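Csc2 (Thermofilum pendens, PDB 4TXD) is a zinc-binding Cas7-family protein of the type I-D CRISPR system that probably binds RNA through its RRM-like domain. Local coordinates at residues Arg38-Lys43 with Leu347-Ile352; Asn76-Glu81 with Met87-Ile92; Arg102-Gln107 with Ala263-Leu268; Glu184-Leu189 with Lys360-Leu365; Ala299-Gly304 with Lys315-Lys320. All blocks are in the same frame, centred on the assembly; numbering follows the deposited sequence.

Interaction 1 (Arg38-Lys43 with Leu347-Ile352); sequences RSIGDK and LWRSSI
Ile40 lays its side chain against Arg349 and Ser350 in a small van der Waals contact between the loop that follows helix 24-27 and the long C-terminal helix 343-365. The terminal methyl does most of the touching: Ile40 CD1 sits over one face of the Arg349 guanidinium, 3.8 Å from NH2, the two side chains crossing at about a right angle. It also lies 3.7 Å from Ser350 CB, and Ile40 CG1 is equally close to Ser350 OG. Standing anti to its backbone nitrogen (chi1 -166°), that hydroxyl is turned to hydrogen-bond Glu254 and Thr251, and Arg349 NH1 pairs with Asp346, so both polar groups are held by other residues while their carbon and flat surfaces receive the isoleucine. Ile40 also touches Thr251. Arg38 NH1 bridges to Asp42 OD2 at 3.3 Å across the loop, and Gly41 N bonds to Asp353 of the helix. The loop that presents Ile40 is a type II beta turn from Ser39 to Asp42, with Gly41 at its positive-phi position.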
# COMPACT_ATOMS: atom_id res chain seq x y z
N ARG A 38 10.44 13.49 -3.80
CA ARG A 38 11.16 13.59 -5.06
C ARG A 38 10.35 14.37 -6.05
O ARG A 38 9.18 14.46 -5.92
CB ARG A 38 11.48 12.20 -5.61
CG ARG A 38 11.96 11.19 -4.60
CD ARG A 38 13.31 11.54 -4.05
NE ARG A 38 14.29 11.61 -5.09
CZ ARG A 38 15.10 10.62 -5.43
NH1 ARG A 38 15.97 10.80 -6.39
NH2 ARG A 38 15.07 9.48 -4.80
N SER A 39 11.00 14.93 -7.04
CA SER A 39 10.32 15.72 -8.07
C SER A 39 10.20 14.93 -9.36
O SER A 39 11.15 14.25 -9.77
CB SER A 39 11.08 17.02 -8.35
OG SER A 39 11.43 17.68 -7.15
N ILE A 40 9.03 15.01 -9.99
CA ILE A 40 8.85 14.45 -11.32
C ILE A 40 9.89 15.07 -12.25
O ILE A 40 10.11 16.28 -12.23
CB ILE A 40 7.43 14.69 -11.86
CG1 ILE A 40 6.38 14.10 -10.91
CG2 ILE A 40 7.27 14.10 -13.25
CD1 ILE A 40 4.94 14.45 -11.28
N GLY A 41 10.57 14.23 -13.03
CA GLY A 41 11.52 14.71 -14.02
C GLY A 41 12.95 14.76 -13.53
O GLY A 41 13.87 14.98 -14.32
N ASP A 42 13.15 14.57 -12.23
CA ASP A 42 14.50 14.51 -11.67
C ASP A 42 15.30 13.42 -12.37
O ASP A 42 14.85 12.28 -12.49
CB ASP A 42 14.46 14.25 -10.16
CG ASP A 42 15.85 13.97 -9.58
OD1 ASP A 42 16.85 14.47 -10.14
OD2 ASP A 42 15.94 13.25 -8.56
N LYS A 43 16.49 13.78 -12.85
CA LYS A 43 17.36 12.83 -13.54
C LYS A 43 17.70 11.62 -12.67
O LYS A 43 17.91 10.51 -13.18
CB LYS A 43 18.64 13.53 -14.00
N LEU A 347 -0.45 11.75 -10.89
CA LEU A 347 0.03 10.41 -10.52
C LEU A 347 0.52 9.66 -11.76
O LEU A 347 1.58 9.02 -11.74
CB LEU A 347 -1.08 9.62 -9.83
CG LEU A 347 -0.72 8.20 -9.40
CD1 LEU A 347 0.36 8.20 -8.30
CD2 LEU A 347 -1.98 7.40 -8.99
N TRP A 348 -0.25 9.70 -12.82
CA TRP A 348 0.13 9.06 -14.06
C TRP A 348 1.39 9.72 -14.66
O TRP A 348 2.29 9.06 -15.06
CB TRP A 348 -1.02 9.07 -15.04
CG TRP A 348 -1.82 7.85 -15.19
CD1 TRP A 348 -3.12 7.72 -14.94
CD2 TRP A 348 -1.39 6.58 -15.68
NE1 TRP A 348 -3.55 6.49 -15.22
CE2 TRP A 348 -2.51 5.75 -15.68
CE3 TRP A 348 -0.18 6.07 -16.12
CZ2 TRP A 348 -2.45 4.46 -16.10
CZ3 TRP A 348 -0.13 4.80 -16.52
CH2 TRP A 348 -1.24 3.99 -16.52
N ARG A 349 1.43 11.04 -14.68
CA ARG A 349 2.64 11.76 -15.09
C ARG A 349 3.87 11.28 -14.32
O ARG A 349 4.94 11.07 -14.89
CB ARG A 349 2.50 13.27 -14.89
CG ARG A 349 1.65 14.01 -15.93
CD ARG A 349 1.43 15.48 -15.53
NE ARG A 349 2.69 16.14 -15.21
CZ ARG A 349 3.01 16.65 -14.01
NH1 ARG A 349 2.15 16.61 -13.01
NH2 ARG A 349 4.19 17.21 -13.83
N SER A 350 3.71 11.13 -13.01
CA SER A 350 4.80 10.67 -12.15
C SER A 350 5.20 9.22 -12.45
O SER A 350 6.39 8.86 -12.39
CB SER A 350 4.39 10.79 -10.68
OG SER A 350 5.50 10.67 -9.82
N SER A 351 4.25 8.39 -12.79
CA SER A 351 4.53 7.00 -13.01
C SER A 351 5.28 6.81 -14.31
O SER A 351 6.21 6.08 -14.36
CB SER A 351 3.27 6.17 -13.04
OG SER A 351 3.51 4.80 -12.99
N ILE A 352 4.85 7.50 -15.35
CA ILE A 352 5.50 7.36 -16.63
C ILE A 352 6.89 7.96 -16.54
O ILE A 352 7.78 7.50 -17.17
CB ILE A 352 4.65 7.93 -17.77
CG1 ILE A 352 5.12 7.41 -19.10
CG2 ILE A 352 4.64 9.42 -17.70
CD1 ILE A 352 4.81 5.96 -19.28

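Interaction 2 (Asn76-Glu81 with Met87-Ile92); sequences NMTTLE and MEVPVI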
# COMPACT_ATOMS: atom_id res chain seq x y z
N ASN A 76 -1.58 -15.96 10.81
CA ASN A 76 -2.75 -15.14 11.11
C ASN A 76 -2.79 -14.66 12.56
O ASN A 76 -3.60 -13.80 12.92
CB ASN A 76 -4.04 -15.92 10.83
CG ASN A 76 -4.25 -16.20 9.35
OD1 ASN A 76 -3.92 -15.38 8.49
ND2 ASN A 76 -4.81 -17.37 9.06
N MET A 77 -1.96 -15.26 13.40
CA MET A 77 -1.94 -14.94 14.82
C MET A 77 -0.50 -14.75 15.25
O MET A 77 0.40 -15.46 14.79
CB MET A 77 -2.58 -16.05 15.67
CG MET A 77 -4.04 -16.33 15.38
SD MET A 77 -5.13 -14.98 15.90
CE MET A 77 -5.23 -15.22 17.66
N THR A 78 -0.29 -13.81 16.17
CA THR A 78 1.05 -13.53 16.63
C THR A 78 1.00 -13.02 18.06
O THR A 78 -0.04 -12.59 18.54
CB THR A 78 1.76 -12.49 15.72
OG1 THR A 78 3.16 -12.47 16.01
CG2 THR A 78 1.16 -11.07 15.93
N THR A 79 2.13 -13.06 18.76
CA THR A 79 2.14 -12.70 20.18
C THR A 79 2.55 -11.26 20.44
O THR A 79 3.59 -10.81 19.97
CB THR A 79 3.10 -13.62 20.97
OG1 THR A 79 2.65 -14.97 20.84
CG2 THR A 79 3.15 -13.23 22.46
N LEU A 80 1.77 -10.56 21.23
CA LEU A 80 2.14 -9.27 21.75
C LEU A 80 2.61 -9.45 23.17
O LEU A 80 1.89 -9.92 23.97
CB LEU A 80 0.95 -8.35 21.80
CG LEU A 80 0.35 -7.68 20.59
CD1 LEU A 80 -0.79 -6.81 21.05
CD2 LEU A 80 1.39 -6.86 19.88
N GLU A 81 3.84 -9.06 23.45
CA GLU A 81 4.35 -9.00 24.81
C GLU A 81 4.17 -7.60 25.34
O GLU A 81 4.51 -6.62 24.67
CB GLU A 81 5.82 -9.40 24.86
CG GLU A 81 6.07 -10.65 25.69
CD GLU A 81 6.62 -11.79 24.87
OE1 GLU A 81 7.53 -11.54 24.05
OE2 GLU A 81 6.14 -12.93 25.04
N MET A 87 -0.23 -11.86 24.92
CA MET A 87 -1.48 -12.32 24.27
C MET A 87 -1.28 -12.56 22.76
O MET A 87 -0.66 -11.75 22.07
CB MET A 87 -2.65 -11.34 24.50
CG MET A 87 -2.47 -9.90 24.03
SD MET A 87 -4.02 -8.90 24.07
CE MET A 87 -4.33 -8.74 25.84
N GLU A 88 -1.82 -13.64 22.28
CA GLU A 88 -1.78 -13.90 20.89
C GLU A 88 -2.97 -13.22 20.23
O GLU A 88 -4.06 -13.35 20.67
CB GLU A 88 -1.60 -15.37 20.64
CG GLU A 88 -2.66 -16.11 19.92
CD GLU A 88 -2.72 -17.59 20.34
OE1 GLU A 88 -3.79 -18.00 20.80
OE2 GLU A 88 -1.69 -18.28 20.24
N VAL A 89 -2.68 -12.41 19.22
CA VAL A 89 -3.70 -11.58 18.58
C VAL A 89 -3.68 -11.83 17.08
O VAL A 89 -2.66 -12.24 16.53
CB VAL A 89 -3.45 -10.07 18.84
CG1 VAL A 89 -3.57 -9.74 20.34
CG2 VAL A 89 -2.09 -9.63 18.28
N PRO A 90 -4.79 -11.54 16.41
CA PRO A 90 -4.79 -11.57 14.95
C PRO A 90 -3.81 -10.56 14.37
O PRO A 90 -3.59 -9.49 14.95
CB PRO A 90 -6.23 -11.19 14.57
CG PRO A 90 -7.03 -11.33 15.79
CD PRO A 90 -6.12 -11.25 16.98
N VAL A 91 -3.26 -10.89 13.22
CA VAL A 91 -2.31 -10.01 12.55
C VAL A 91 -2.56 -10.05 11.05
O VAL A 91 -2.92 -11.09 10.49
CB VAL A 91 -0.85 -10.41 12.88
CG1 VAL A 91 -0.59 -11.84 12.45
CG2 VAL A 91 0.14 -9.46 12.21
N ILE A 92 -2.42 -8.89 10.41
CA ILE A 92 -2.49 -8.81 8.96
C ILE A 92 -1.07 -8.67 8.46
O ILE A 92 -0.44 -7.64 8.64
CB ILE A 92 -3.35 -7.62 8.49
CG1 ILE A 92 -4.73 -7.65 9.16
CG2 ILE A 92 -3.49 -7.63 6.96
CD1 ILE A 92 -5.56 -6.39 8.90
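A beta hairpin of strands 77-82 and 85-92 forms here, with Thr78 and Val89 facing each other as an antiparallel hydrogen-bonded pair. Both of their backbone bonds are made, Val89 N to Thr78 O being the shorter at 2.7 Å, and Leu80 with Met87 repeats the pattern. Just before strand 77-82 begins, Asn76 O accepts from Val91 N, which lies above the carbonyl plane. The hairpin forms the edge of the large antiparallel sheet: strand 77-82 is outermost within the chain, and strand 85-92 pairs on its other side with strand 197-204. On the face carrying Met77, Glu88 and Pro90, the methionine bends at chi2 and chi3 (-69° and -77°) and folds over the neighbouring strand. Its SD lies 3.5 Å from Pro90 N, and its CE is 3.5 Å from Glu88 CG, while the Glu88 carboxylate pairs with Arg207. Were Met77 cut back to an alanine, the Pro90 ring and Glu88 CG would probably lose this cover. On the other face, Thr78 CG2 meets Val91 CB at 3.7 Å, and Leu80 CG rests 3.9 Å from Val89 CG2, each pair crossing at about a right angle.

Interaction 3 (Arg102-Gln107 with Ala263-Leu268); sequences RRQMLQ and ATLREL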
# COMPACT_ATOMS: atom_id res chain seq x y z
N ARG A 102 -2.61 -2.35 -3.11
CA ARG A 102 -2.32 -2.22 -4.51
C ARG A 102 -3.53 -2.53 -5.37
O ARG A 102 -3.77 -1.91 -6.34
CB ARG A 102 -1.08 -3.00 -4.90
CG ARG A 102 -1.29 -4.28 -5.61
CD ARG A 102 -0.31 -4.42 -6.76
NE ARG A 102 0.93 -4.96 -6.30
CZ ARG A 102 2.12 -4.76 -6.84
NH1 ARG A 102 3.13 -5.35 -6.28
NH2 ARG A 102 2.32 -3.98 -7.87
N ARG A 103 -4.32 -3.47 -4.93
CA ARG A 103 -5.57 -3.78 -5.61
C ARG A 103 -6.54 -2.59 -5.56
O ARG A 103 -7.26 -2.31 -6.53
CB ARG A 103 -6.21 -5.04 -5.00
CG ARG A 103 -7.21 -5.72 -5.91
CD ARG A 103 -8.61 -5.22 -5.66
NE ARG A 103 -9.56 -5.64 -6.69
CZ ARG A 103 -9.78 -4.98 -7.82
NH1 ARG A 103 -9.11 -3.86 -8.07
NH2 ARG A 103 -10.66 -5.43 -8.69
N GLN A 104 -6.54 -1.87 -4.44
CA GLN A 104 -7.36 -0.67 -4.31
C GLN A 104 -6.86 0.45 -5.23
O GLN A 104 -7.66 1.11 -5.92
CB GLN A 104 -7.40 -0.19 -2.85
CG GLN A 104 -8.16 1.13 -2.62
CD GLN A 104 -9.65 1.08 -3.00
OE1 GLN A 104 -10.21 0.01 -3.28
NE2 GLN A 104 -10.28 2.24 -3.01
N MET A 105 -5.56 0.69 -5.26
CA MET A 105 -5.02 1.72 -6.16
C MET A 105 -5.37 1.40 -7.60
O MET A 105 -5.73 2.29 -8.38
CB MET A 105 -3.50 1.86 -6.02
CG MET A 105 -2.94 2.92 -6.99
SD MET A 105 -1.18 3.27 -6.85
CE MET A 105 -1.13 4.14 -5.28
N LEU A 106 -5.32 0.13 -7.94
CA LEU A 106 -5.67 -0.32 -9.25
C LEU A 106 -7.14 -0.04 -9.57
O LEU A 106 -7.48 0.34 -10.68
CB LEU A 106 -5.34 -1.79 -9.39
CG LEU A 106 -5.76 -2.41 -10.70
CD1 LEU A 106 -5.37 -1.54 -11.88
CD2 LEU A 106 -5.29 -3.82 -10.87
N GLN A 107 -8.00 -0.21 -8.58
CA GLN A 107 -9.43 0.01 -8.81
C GLN A 107 -9.67 1.51 -8.98
O GLN A 107 -10.47 1.93 -9.81
CB GLN A 107 -10.27 -0.58 -7.67
CG GLN A 107 -11.79 -0.60 -7.93
CD GLN A 107 -12.17 -1.34 -9.21
OE1 GLN A 107 -11.53 -2.34 -9.59
NE2 GLN A 107 -13.20 -0.85 -9.89
N ALA A 263 -6.68 4.90 2.67
CA ALA A 263 -7.85 5.51 3.31
C ALA A 263 -9.16 5.05 2.69
O ALA A 263 -10.21 5.12 3.33
CB ALA A 263 -7.74 7.03 3.25
N THR A 264 -9.11 4.57 1.45
CA THR A 264 -10.33 4.17 0.77
C THR A 264 -10.55 2.67 0.72
O THR A 264 -11.51 2.21 0.11
CB THR A 264 -10.38 4.71 -0.68
OG1 THR A 264 -9.15 4.42 -1.35
CG2 THR A 264 -10.62 6.22 -0.67
N LEU A 265 -9.67 1.92 1.37
CA LEU A 265 -9.90 0.49 1.58
C LEU A 265 -11.22 0.25 2.31
O LEU A 265 -11.47 0.82 3.37
CB LEU A 265 -8.76 -0.13 2.38
CG LEU A 265 -7.43 -0.39 1.68
CD1 LEU A 265 -6.39 -0.81 2.70
CD2 LEU A 265 -7.64 -1.47 0.63
N ARG A 266 -12.05 -0.62 1.74
CA ARG A 266 -13.28 -1.00 2.40
C ARG A 266 -13.54 -2.50 2.22
O ARG A 266 -13.39 -3.27 3.17
CB ARG A 266 -14.46 -0.17 1.87
CG ARG A 266 -15.76 -0.49 2.55
CD ARG A 266 -16.78 0.64 2.45
NE ARG A 266 -17.72 0.60 3.57
CZ ARG A 266 -18.81 -0.17 3.62
NH1 ARG A 266 -19.11 -0.96 2.59
NH2 ARG A 266 -19.60 -0.14 4.68
N GLU A 267 -13.91 -2.91 1.01
CA GLU A 267 -14.17 -4.33 0.77
C GLU A 267 -12.88 -5.06 0.42
O GLU A 267 -12.28 -4.80 -0.62
CB GLU A 267 -15.19 -4.53 -0.35
CG GLU A 267 -16.51 -3.78 -0.15
CD GLU A 267 -17.31 -4.29 1.04
OE1 GLU A 267 -17.01 -5.40 1.54
OE2 GLU A 267 -18.26 -3.58 1.46
N LEU A 268 -12.45 -5.96 1.29
CA LEU A 268 -11.20 -6.69 1.11
C LEU A 268 -11.50 -8.09 0.61
O LEU A 268 -12.41 -8.76 1.11
CB LEU A 268 -10.40 -6.77 2.41
CG LEU A 268 -10.06 -5.47 3.13
CD1 LEU A 268 -9.16 -5.74 4.33
CD2 LEU A 268 -9.41 -4.45 2.18
O HOH W 1 -11.04 -1.98 -0.82
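Gln104 extends from helix 94-115 across Thr264 and Leu265, its methylenes meeting the leucine and its amide the threonine. Gln104 CB packs 3.7 Å from Leu265 CD2, the two side chains sliding past each other in opposite directions. CG stands anti to the backbone nitrogen (chi1 176°), and the bend that follows at chi2 (61°) carries the amide to Thr264, whose side chain it crosses at about a right angle. There Gln104 NE2 donates a weak hydrogen bond to Thr264 OG1, 3.0 Å away with an angle of 150° at the hydrogen. The same hydroxyl is hydrogen-bonded chiefly to Tyr260 O, with Ser261 O a second partner, in the last turn of helix 252-263, which ties it back to its own helix. At the other end of the amide, Gln104 OE1 accepts from a water at 3.3 Å; the same water accepts from Arg266 N and donates to Glu267 O, each at 3.1 Å. The glutamine therefore reaches the 263-268 segment both directly and through solvent. With an alanine here, both amide links would go, and the water would probably lose its tie to the helix. Around this contact, Leu265 also packs on Val100 and Thr101 of helix 94-115 and on Val280 of strand 277-288, while Thr264 touches Leu108 and Leu332, the latter on helix 328-334.

Interaction 4 (Glu184-Leu189 with Lys360-Leu365); sequences EKFGGL and KWVEEL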
# COMPACT_ATOMS: atom_id res chain seq x y z
N GLU A 184 10.15 -4.60 -24.84
CA GLU A 184 10.95 -5.19 -25.92
C GLU A 184 12.44 -4.91 -25.75
O GLU A 184 13.26 -5.58 -26.37
CB GLU A 184 10.47 -4.67 -27.28
CG GLU A 184 10.68 -3.17 -27.47
CD GLU A 184 10.16 -2.65 -28.79
OE1 GLU A 184 9.47 -3.40 -29.51
OE2 GLU A 184 10.44 -1.48 -29.12
N LYS A 185 12.78 -3.92 -24.92
CA LYS A 185 14.18 -3.63 -24.63
C LYS A 185 14.79 -4.56 -23.57
O LYS A 185 15.99 -4.46 -23.28
CB LYS A 185 14.34 -2.18 -24.16
CG LYS A 185 13.84 -1.12 -25.16
CD LYS A 185 13.87 0.25 -24.50
CE LYS A 185 13.33 1.34 -25.42
NZ LYS A 185 14.24 1.60 -26.57
N PHE A 186 13.99 -5.47 -23.01
CA PHE A 186 14.47 -6.32 -21.91
C PHE A 186 14.85 -7.73 -22.36
O PHE A 186 14.81 -8.67 -21.57
CB PHE A 186 13.42 -6.41 -20.79
CG PHE A 186 13.17 -5.10 -20.06
CD1 PHE A 186 13.92 -3.97 -20.34
CD2 PHE A 186 12.18 -5.00 -19.10
CE1 PHE A 186 13.70 -2.78 -19.68
CE2 PHE A 186 11.94 -3.82 -18.44
CZ PHE A 186 12.70 -2.70 -18.73
N GLY A 187 15.21 -7.89 -23.63
CA GLY A 187 15.67 -9.19 -24.10
C GLY A 187 16.88 -9.67 -23.31
O GLY A 187 17.84 -8.92 -23.14
N GLY A 188 16.81 -10.89 -22.81
CA GLY A 188 17.88 -11.44 -22.00
C GLY A 188 18.02 -10.81 -20.62
O GLY A 188 19.04 -10.97 -19.97
N LEU A 189 16.99 -10.08 -20.18
CA LEU A 189 17.08 -9.35 -18.91
C LEU A 189 15.88 -9.58 -18.00
O LEU A 189 14.75 -9.73 -18.47
CB LEU A 189 17.19 -7.86 -19.18
CG LEU A 189 18.47 -7.33 -19.84
CD1 LEU A 189 18.37 -5.82 -20.07
CD2 LEU A 189 19.70 -7.70 -18.99
N LYS A 360 15.90 4.03 -18.94
CA LYS A 360 17.19 4.64 -19.12
C LYS A 360 18.27 4.00 -18.25
O LYS A 360 19.35 3.77 -18.69
CB LYS A 360 17.14 6.13 -18.87
CG LYS A 360 18.43 6.85 -19.17
CD LYS A 360 18.38 8.28 -18.69
CE LYS A 360 19.74 8.96 -18.69
NZ LYS A 360 19.68 10.18 -19.53
N TRP A 361 17.93 3.73 -17.00
CA TRP A 361 18.87 3.09 -16.09
C TRP A 361 19.30 1.71 -16.59
O TRP A 361 20.49 1.35 -16.53
CB TRP A 361 18.26 2.96 -14.69
CG TRP A 361 19.14 2.24 -13.68
CD1 TRP A 361 20.14 2.78 -12.93
CD2 TRP A 361 19.07 0.85 -13.32
NE1 TRP A 361 20.72 1.81 -12.13
CE2 TRP A 361 20.07 0.62 -12.35
CE3 TRP A 361 18.27 -0.22 -13.74
CZ2 TRP A 361 20.29 -0.65 -11.78
CZ3 TRP A 361 18.48 -1.48 -13.17
CH2 TRP A 361 19.48 -1.68 -12.19
N VAL A 362 18.33 0.93 -17.07
CA VAL A 362 18.59 -0.40 -17.60
C VAL A 362 19.56 -0.31 -18.77
O VAL A 362 20.55 -1.06 -18.84
CB VAL A 362 17.27 -1.11 -18.05
CG1 VAL A 362 17.57 -2.31 -18.96
CG2 VAL A 362 16.44 -1.54 -16.84
N GLU A 363 19.30 0.62 -19.68
CA GLU A 363 20.17 0.81 -20.84
C GLU A 363 21.57 1.28 -20.44
O GLU A 363 22.57 0.84 -21.01
CB GLU A 363 19.55 1.80 -21.83
CG GLU A 363 18.38 1.21 -22.61
CD GLU A 363 17.58 2.25 -23.37
OE1 GLU A 363 17.72 3.46 -23.08
OE2 GLU A 363 16.79 1.85 -24.26
N GLU A 364 21.65 2.16 -19.44
CA GLU A 364 22.96 2.68 -19.05
C GLU A 364 23.80 1.74 -18.18
O GLU A 364 25.02 1.91 -18.09
CB GLU A 364 22.79 4.02 -18.35
CG GLU A 364 22.28 5.10 -19.28
CD GLU A 364 22.27 6.47 -18.63
OE1 GLU A 364 22.24 6.54 -17.39
OE2 GLU A 364 22.32 7.47 -19.38
N LEU A 365 23.17 0.76 -17.54
CA LEU A 365 23.90 -0.13 -16.64
C LEU A 365 24.08 -1.55 -17.17
O LEU A 365 24.74 -2.38 -16.53
CB LEU A 365 23.21 -0.19 -15.26
CG LEU A 365 23.56 0.87 -14.20
CD1 LEU A 365 25.03 0.74 -13.77
CD2 LEU A 365 23.28 2.29 -14.70
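Val362 receives two side chains of the 184-189 loop on its methyl groups. Leu189 reaches toward it tip to tip, CD1 lying 3.8 Å from Val362 CG1. Phe186 comes at about a right angle, its CE1 4.0 Å from Val362 CG1 and nearly as close to CG2, so that a single ring carbon meets both branches of the valine. With Val362 CG1 anti to the backbone nitrogen (chi1 163°), this methyl is the one that faces Leu189 and Phe186 together. Beside the apolar group lies a possible ionic link: in one of the two conformers of Glu363, Lys185 NZ comes within 3.4 Å of Glu363 OE2, a salt bridge that is weak as a hydrogen bond and, resting on one conformer, doubtful.

The loop is shaped by a type II beta turn from Phe186 to Leu189, closed by Leu189 N bonding to Phe186 O at 2.9 Å. The turn places Phe186 and Leu189 so that both can reach the helix, and the positive phi of Gly188 suits its third position. In the next shell, Ile191 of strand 191-193 touches both Phe186 and Val362, and the Phe186 side chain is about 11 Å from that of the zinc ligand Cys171. The arrangement is a type II beta turn docked on the last turns of helix 343-365.

Interaction 5 (Ala299-Gly304 with Lys315-Lys320); sequences AAENAG and KERLEK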
# COMPACT_ATOMS: atom_id res chain seq x y z
N ALA A 299 1.08 -1.38 19.14
CA ALA A 299 0.07 -2.32 19.54
C ALA A 299 0.35 -2.84 20.95
O ALA A 299 -0.53 -2.95 21.72
CB ALA A 299 -0.03 -3.45 18.57
N ALA A 300 1.59 -3.16 21.23
CA ALA A 300 1.96 -3.66 22.53
C ALA A 300 1.64 -2.67 23.63
O ALA A 300 1.19 -3.02 24.66
CB ALA A 300 3.42 -4.06 22.56
N GLU A 301 1.86 -1.40 23.34
CA GLU A 301 1.49 -0.30 24.19
C GLU A 301 0.02 -0.23 24.48
O GLU A 301 -0.38 0.38 25.40
CB GLU A 301 1.77 0.99 23.45
CG GLU A 301 3.04 1.68 23.77
CD GLU A 301 3.10 3.01 23.07
OE1 GLU A 301 2.28 3.86 23.37
OE2 GLU A 301 3.93 3.17 22.20
N ASN A 302 -0.76 -0.80 23.58
CA ASN A 302 -2.20 -0.71 23.63
C ASN A 302 -2.91 -2.06 23.80
O ASN A 302 -4.07 -2.16 23.63
CB ASN A 302 -2.72 -0.01 22.39
CG ASN A 302 -2.47 1.47 22.41
OD1 ASN A 302 -3.16 2.18 23.06
ND2 ASN A 302 -1.48 1.92 21.68
N ALA A 303 -2.16 -3.07 24.19
CA ALA A 303 -2.67 -4.39 24.40
C ALA A 303 -3.91 -4.43 25.28
O ALA A 303 -3.92 -3.90 26.34
CB ALA A 303 -1.61 -5.27 25.00
N GLY A 304 -4.93 -5.09 24.81
CA GLY A 304 -6.14 -5.27 25.58
C GLY A 304 -7.16 -4.15 25.44
O GLY A 304 -8.29 -4.27 25.93
N LYS A 315 -3.10 8.83 19.15
CA LYS A 315 -2.98 10.21 18.79
C LYS A 315 -2.06 10.95 19.72
O LYS A 315 -1.28 11.74 19.27
CB LYS A 315 -4.33 10.87 18.72
CG LYS A 315 -5.14 10.41 17.54
CD LYS A 315 -6.30 11.33 17.30
CE LYS A 315 -7.26 10.74 16.29
NZ LYS A 315 -8.50 11.51 16.07
N GLU A 316 -2.12 10.68 21.01
CA GLU A 316 -1.21 11.30 21.94
C GLU A 316 0.21 10.82 21.73
O GLU A 316 1.13 11.58 21.74
CB GLU A 316 -1.60 11.03 23.38
CG GLU A 316 -3.05 11.29 23.71
CD GLU A 316 -3.35 11.09 25.18
OE1 GLU A 316 -2.60 10.38 25.87
OE2 GLU A 316 -4.32 11.64 25.65
N ARG A 317 0.38 9.53 21.55
CA ARG A 317 1.70 8.97 21.36
C ARG A 317 2.36 9.50 20.09
O ARG A 317 3.53 9.78 20.08
CB ARG A 317 1.64 7.46 21.33
CG ARG A 317 2.96 6.79 21.10
CD ARG A 317 3.82 6.80 22.33
NE ARG A 317 5.02 6.05 22.12
CZ ARG A 317 6.24 6.48 22.42
NH1 ARG A 317 6.45 7.68 22.94
NH2 ARG A 317 7.27 5.70 22.16
N LEU A 318 1.58 9.64 19.05
CA LEU A 318 2.11 10.10 17.80
C LEU A 318 2.57 11.55 17.94
O LEU A 318 3.56 11.92 17.42
CB LEU A 318 1.11 9.93 16.68
CG LEU A 318 0.83 8.47 16.30
CD1 LEU A 318 -0.13 8.37 15.17
CD2 LEU A 318 2.09 7.72 15.98
N GLU A 319 1.81 12.33 18.68
CA GLU A 319 2.20 13.71 18.92
C GLU A 319 3.53 13.77 19.65
O GLU A 319 4.44 14.50 19.23
CB GLU A 319 1.13 14.46 19.71
CG GLU A 319 1.45 15.94 19.90
CD GLU A 319 0.43 16.65 20.75
OE1 GLU A 319 0.79 17.07 21.87
OE2 GLU A 319 -0.73 16.80 20.31
N LYS A 320 3.66 13.00 20.72
CA LYS A 320 4.92 12.95 21.45
C LYS A 320 6.08 12.48 20.58
O LYS A 320 7.23 12.84 20.82
CB LYS A 320 4.80 12.04 22.68
CG LYS A 320 3.75 12.49 23.68
CD LYS A 320 4.01 11.86 25.05
CE LYS A 320 2.78 11.94 25.95
NZ LYS A 320 1.72 10.98 25.52
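Glu301 and Arg317 make this contact between them, a salt bridge joining segment 299-304, on helix 295-301, to the C-terminal half of helix 307-321. Arg317 NE donates to Glu301 OE2 over 3.1 Å, with an angle of 139° at the hydrogen, so the bond is noticeably bent. The oxygen is met on its syn side but well out of the carboxylate plane, and it lies at the edge of the guanidinium, tilted somewhat from that plane. With the two flat groups turned 63° apart, the pair does not form the flat, two-bonded arrangement in which a carboxylate faces two guanidinium nitrogens; NE alone carries the bond, and NH2 stays 4.2 Å from OE2. The second carboxylate oxygen instead rests against the arginine chain, Glu301 OE1 being 3.5 Å from Arg317 CD.

The torsions account for this side-on meeting. Glu301 is extended beyond CG and spans the gap between the helices, whereas Arg317 leaves its backbone with CG anti to N (chi1 178°) and then bends at chi2, so that its CD and NE lie across the end of the glutamate. The two side chains cross at about a right angle. Next to the salt bridge, Asn302 packs on Val310, Asn313 and Leu314 of helix 307-321 and donates to Leu298 O. The whole is a surface salt bridge between two consecutive helices joined by a short loop.

Overall arrangement
From the N terminus, interaction 1 opens first and, by joining the loop at 38-43 to helix 343-365, closes a span of some 300 residues. Interactions 2, 3 and 5 nest inside it. Interaction 2 closes the short hairpin at the sheet's end, and helix 94-115 follows to open interaction 3, which ties that helix to the segment after helix 252-263. Interaction 4 opens between the two segments of interaction 3 and ends on helix 343-365, so it crosses both interaction 3 and interaction 1; interaction 5 nests inside it. Interactions 1 and 4 share the C-terminal helix, while interactions 2 and 5 touch, Leu80 packing on Ala299, on the opposite side of the chain's centre from interaction 4.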